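Alpha-galactosidase 1 (Saccharomyces cerevisiae, PDB 3LRK) hydrolyses terminal, non-reducing alpha-D-galactose residues from alpha-D-galactosides such as galactose oligosaccharides, galactomannans and galactolipids. Local coordinates at residues A[125-137]-A[166-178]. The protein carries 1 engineered substitution. Sequence-based numbering, arbitrary orientation.
With NAG (2-acetamido-2-deoxy-beta-D-glucopyranose), chain E.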
# COMPACT_ATOMS: atom_id res chain seq x y z
N PRO A 125 25.68 1.34 21.75
CA PRO A 125 24.53 1.92 22.46
C PRO A 125 23.75 2.96 21.65
O PRO A 125 24.33 3.91 21.13
CB PRO A 125 25.17 2.58 23.69
CG PRO A 125 26.49 1.89 23.86
CD PRO A 125 26.93 1.44 22.52
N GLY A 126 22.44 2.75 21.57
CA GLY A 126 21.54 3.66 20.88
C GLY A 126 20.81 4.57 21.85
O GLY A 126 20.81 4.34 23.06
N SER A 127 20.17 5.62 21.31
CA SER A 127 19.62 6.69 22.13
C SER A 127 18.11 6.62 22.40
O SER A 127 17.58 7.49 23.11
CB SER A 127 19.93 8.06 21.50
OG SER A 127 21.32 8.27 21.40
N LEU A 128 17.42 5.63 21.86
CA LEU A 128 15.96 5.54 22.07
C LEU A 128 15.60 5.42 23.57
O LEU A 128 16.04 4.50 24.25
CB LEU A 128 15.33 4.40 21.26
CG LEU A 128 13.80 4.30 21.22
CD1 LEU A 128 13.15 5.65 20.84
CD2 LEU A 128 13.37 3.18 20.26
N GLY A 129 14.81 6.39 24.04
CA GLY A 129 14.41 6.49 25.44
C GLY A 129 15.50 7.07 26.33
O GLY A 129 15.35 7.13 27.54
N ARG A 130 16.61 7.48 25.71
CA ARG A 130 17.76 8.01 26.42
C ARG A 130 18.14 9.36 25.83
O ARG A 130 19.28 9.81 25.96
CB ARG A 130 18.93 7.03 26.32
CG ARG A 130 18.59 5.64 26.91
CD ARG A 130 19.70 4.66 26.64
NE ARG A 130 19.40 3.29 27.06
CZ ARG A 130 19.66 2.78 28.27
NH1 ARG A 130 20.21 3.53 29.23
NH2 ARG A 130 19.35 1.51 28.53
N GLU A 131 17.16 10.02 25.22
CA GLU A 131 17.43 11.20 24.40
C GLU A 131 17.96 12.36 25.21
O GLU A 131 18.89 13.04 24.76
CB GLU A 131 16.18 11.63 23.61
CG GLU A 131 15.74 10.63 22.53
CD GLU A 131 14.81 9.54 23.05
OE1 GLU A 131 14.60 9.45 24.27
OE2 GLU A 131 14.28 8.78 22.22
N GLU A 132 17.39 12.59 26.39
CA GLU A 132 17.82 13.71 27.23
C GLU A 132 19.31 13.60 27.61
O GLU A 132 20.05 14.56 27.38
CB GLU A 132 16.91 13.90 28.45
CG GLU A 132 15.63 14.68 28.08
CD GLU A 132 14.79 15.18 29.25
OE1 GLU A 132 15.20 15.03 30.43
OE2 GLU A 132 13.69 15.72 28.96
N GLU A 133 19.72 12.44 28.13
CA GLU A 133 21.13 12.20 28.52
C GLU A 133 22.05 12.27 27.32
O GLU A 133 23.19 12.74 27.43
CB GLU A 133 21.38 10.78 29.07
CG GLU A 133 20.47 10.22 30.05
CD GLU A 133 19.26 9.58 29.44
OE1 GLU A 133 18.39 10.35 29.02
OE2 GLU A 133 19.16 8.33 29.43
N ASP A 134 21.60 11.73 26.20
CA ASP A 134 22.49 11.59 25.05
C ASP A 134 22.73 12.93 24.36
O ASP A 134 23.88 13.28 24.06
CB ASP A 134 22.02 10.49 24.11
CG ASP A 134 22.26 9.09 24.68
OD1 ASP A 134 22.67 8.97 25.86
OD2 ASP A 134 22.05 8.10 23.95
N ALA A 135 21.65 13.69 24.16
CA ALA A 135 21.77 15.08 23.72
C ALA A 135 22.69 15.89 24.65
O ALA A 135 23.51 16.66 24.18
CB ALA A 135 20.39 15.74 23.63
N GLN A 136 22.53 15.71 25.97
CA GLN A 136 23.39 16.34 26.97
C GLN A 136 24.87 15.95 26.82
O GLN A 136 25.75 16.82 26.84
CB GLN A 136 22.92 16.05 28.40
CG GLN A 136 23.58 16.95 29.46
CD GLN A 136 23.31 18.44 29.21
OE1 GLN A 136 22.16 18.86 29.06
NE2 GLN A 136 24.37 19.23 29.16
N PHE A 137 25.13 14.65 26.66
CA PHE A 137 26.48 14.18 26.31
C PHE A 137 27.05 14.91 25.09
O PHE A 137 28.21 15.37 25.13
CB PHE A 137 26.51 12.65 26.09
CG PHE A 137 27.83 12.16 25.57
CD1 PHE A 137 28.83 11.72 26.45
CD2 PHE A 137 28.10 12.15 24.20
CE1 PHE A 137 30.05 11.29 25.97
CE2 PHE A 137 29.33 11.73 23.72
CZ PHE A 137 30.30 11.29 24.61
N ARG A 166 9.24 9.91 17.56
CA ARG A 166 10.56 9.35 17.93
C ARG A 166 11.70 10.31 17.56
O ARG A 166 12.63 10.53 18.36
CB ARG A 166 10.77 7.98 17.27
CG ARG A 166 12.15 7.29 17.57
CD ARG A 166 12.11 5.76 17.36
NE ARG A 166 11.54 5.44 16.05
CZ ARG A 166 12.21 5.39 14.92
NH1 ARG A 166 13.54 5.56 14.89
NH2 ARG A 166 11.54 5.15 13.79
N TYR A 167 11.64 10.88 16.36
CA TYR A 167 12.64 11.86 15.92
C TYR A 167 12.51 13.22 16.61
O TYR A 167 13.54 13.87 16.89
CB TYR A 167 12.71 11.94 14.39
CG TYR A 167 13.42 10.72 13.87
CD1 TYR A 167 12.73 9.66 13.29
CD2 TYR A 167 14.81 10.59 14.07
CE1 TYR A 167 13.40 8.51 12.88
CE2 TYR A 167 15.48 9.45 13.66
CZ TYR A 167 14.78 8.42 13.07
OH TYR A 167 15.48 7.31 12.68
N LYS A 168 11.27 13.62 16.91
CA LYS A 168 11.01 14.80 17.74
C LYS A 168 11.57 14.69 19.15
O LYS A 168 12.03 15.69 19.70
CB LYS A 168 9.50 15.14 17.80
CG LYS A 168 9.21 16.45 18.54
CD LYS A 168 7.77 16.91 18.36
CE LYS A 168 7.53 18.27 19.02
NZ LYS A 168 7.45 18.14 20.52
N ALA A 169 11.52 13.49 19.75
CA ALA A 169 12.11 13.28 21.07
C ALA A 169 13.58 13.74 21.13
O ALA A 169 13.97 14.40 22.10
CB ALA A 169 11.97 11.80 21.52
N MET A 170 14.37 13.40 20.12
CA MET A 170 15.78 13.86 20.10
C MET A 170 15.92 15.34 19.70
O MET A 170 16.79 16.04 20.22
CB MET A 170 16.66 12.97 19.22
CG MET A 170 18.14 13.40 19.16
SD MET A 170 18.92 13.50 20.77
CE MET A 170 19.43 11.80 20.99
N SER A 171 15.07 15.81 18.79
CA SER A 171 15.03 17.23 18.42
C SER A 171 14.85 18.11 19.66
O SER A 171 15.61 19.07 19.88
CB SER A 171 13.89 17.49 17.43
OG SER A 171 13.92 18.83 16.94
N ASP A 172 13.84 17.77 20.47
CA ASP A 172 13.54 18.48 21.71
C ASP A 172 14.67 18.39 22.74
O ASP A 172 15.02 19.39 23.38
CB ASP A 172 12.24 17.97 22.34
CG ASP A 172 11.01 18.34 21.52
OD1 ASP A 172 11.10 19.21 20.62
OD2 ASP A 172 9.94 17.77 21.80
N ALA A 173 15.22 17.19 22.90
CA ALA A 173 16.34 16.96 23.82
C ALA A 173 17.56 17.82 23.46
O ALA A 173 18.21 18.37 24.34
CB ALA A 173 16.72 15.47 23.85
N LEU A 174 17.88 17.92 22.17
CA LEU A 174 18.99 18.75 21.71
C LEU A 174 18.70 20.23 21.97
O LEU A 174 19.57 20.97 22.47
CB LEU A 174 19.27 18.50 20.21
CG LEU A 174 19.86 17.16 19.79
CD1 LEU A 174 19.76 16.97 18.26
CD2 LEU A 174 21.32 17.01 20.26
N ASN A 175 17.48 20.65 21.66
CA ASN A 175 17.08 22.02 21.96
C ASN A 175 17.26 22.35 23.45
O ASN A 175 17.74 23.43 23.79
CB ASN A 175 15.63 22.27 21.52
CG ASN A 175 15.22 23.72 21.69
OD1 ASN A 175 14.78 24.12 22.76
ND2 ASN A 175 15.43 24.50 20.65
N LYS A 176 16.89 21.40 24.31
CA LYS A 176 16.94 21.56 25.78
C LYS A 176 18.36 21.88 26.29
O LYS A 176 18.51 22.55 27.31
CB LYS A 176 16.38 20.32 26.49
CG LYS A 176 16.15 20.49 28.01
CD LYS A 176 15.95 19.14 28.73
CE LYS A 176 15.51 19.34 30.20
NZ LYS A 176 15.81 18.14 31.05
N THR A 177 19.38 21.42 25.57
CA THR A 177 20.78 21.66 25.96
C THR A 177 21.21 23.12 25.79
O THR A 177 22.20 23.56 26.41
CB THR A 177 21.76 20.80 25.14
OG1 THR A 177 21.82 21.27 23.79
CG2 THR A 177 21.35 19.31 25.17
N GLY A 178 20.49 23.85 24.94
CA GLY A 178 20.84 25.24 24.63
C GLY A 178 21.97 25.41 23.62
O GLY A 178 22.26 26.55 23.20
C1 NAG E . 15.10 25.90 20.87
C2 NAG E . 16.16 26.65 20.06
C3 NAG E . 15.85 28.14 19.94
C4 NAG E . 14.43 28.37 19.42
C5 NAG E . 13.40 27.49 20.13
C6 NAG E . 12.19 27.43 19.21
C7 NAG E . 18.42 25.72 20.16
C8 NAG E . 19.68 25.63 20.97
N2 NAG E . 17.47 26.50 20.66
O3 NAG E . 16.74 28.72 19.02
O4 NAG E . 14.07 29.73 19.57
O5 NAG E . 13.81 26.14 20.34
O6 NAG E . 11.11 27.11 20.04
O7 NAG E . 18.31 25.10 19.10
O HOH W 1 14.78 9.01 19.63
O HOH W 2 18.68 17.11 26.85
O HOH W 3 22.15 21.65 29.27
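Ala135 drops as a knob into a hole formed by Met170, Ala173, Leu174 and Thr177, joining residues 131-137 and 166-177 of two neighbouring outer helices of the TIM barrel. The axes of these short stretches pass 8.2 Å apart at -48°, an approach consistent with the small residues between them: Ala135 CB lies 3.7 Å from Ala173 CB, and Ala173 CB in turn rests 3.4 Å from Glu131 O. Met170 sends CG anti to its backbone N (chi1 180°), then bends twice, bringing SD beside Ala135 CB and CE against Ser127 CB; strand 145-149 packs on it through Leu146 and Tyr148. Near the start of helix 131-137, the side chains of Leu128 and Arg166 cross at about a right angle, CD1 touching Arg166 CD, while Arg166 NE bonds Gln156 O.

Polar links are mostly water-mediated. One water donates to both Glu132 O and Ala173 O, another to Glu131 OE2 and Arg166 O. Glu131, bent at chi2 (87°), lays its carboxylate by Ala169 CB and accepts a hydrogen bond from Gly129 N on OE2, met from above the carboxylate plane. An alanine in place of Glu131 would probably leave Gly129 N without this acceptor and break the water bridge to Arg166 O. On the exposed side, extended Lys176 makes a salt bridge, its hydrogen bond weak, NZ to Glu132 OE1 at 3.2 Å.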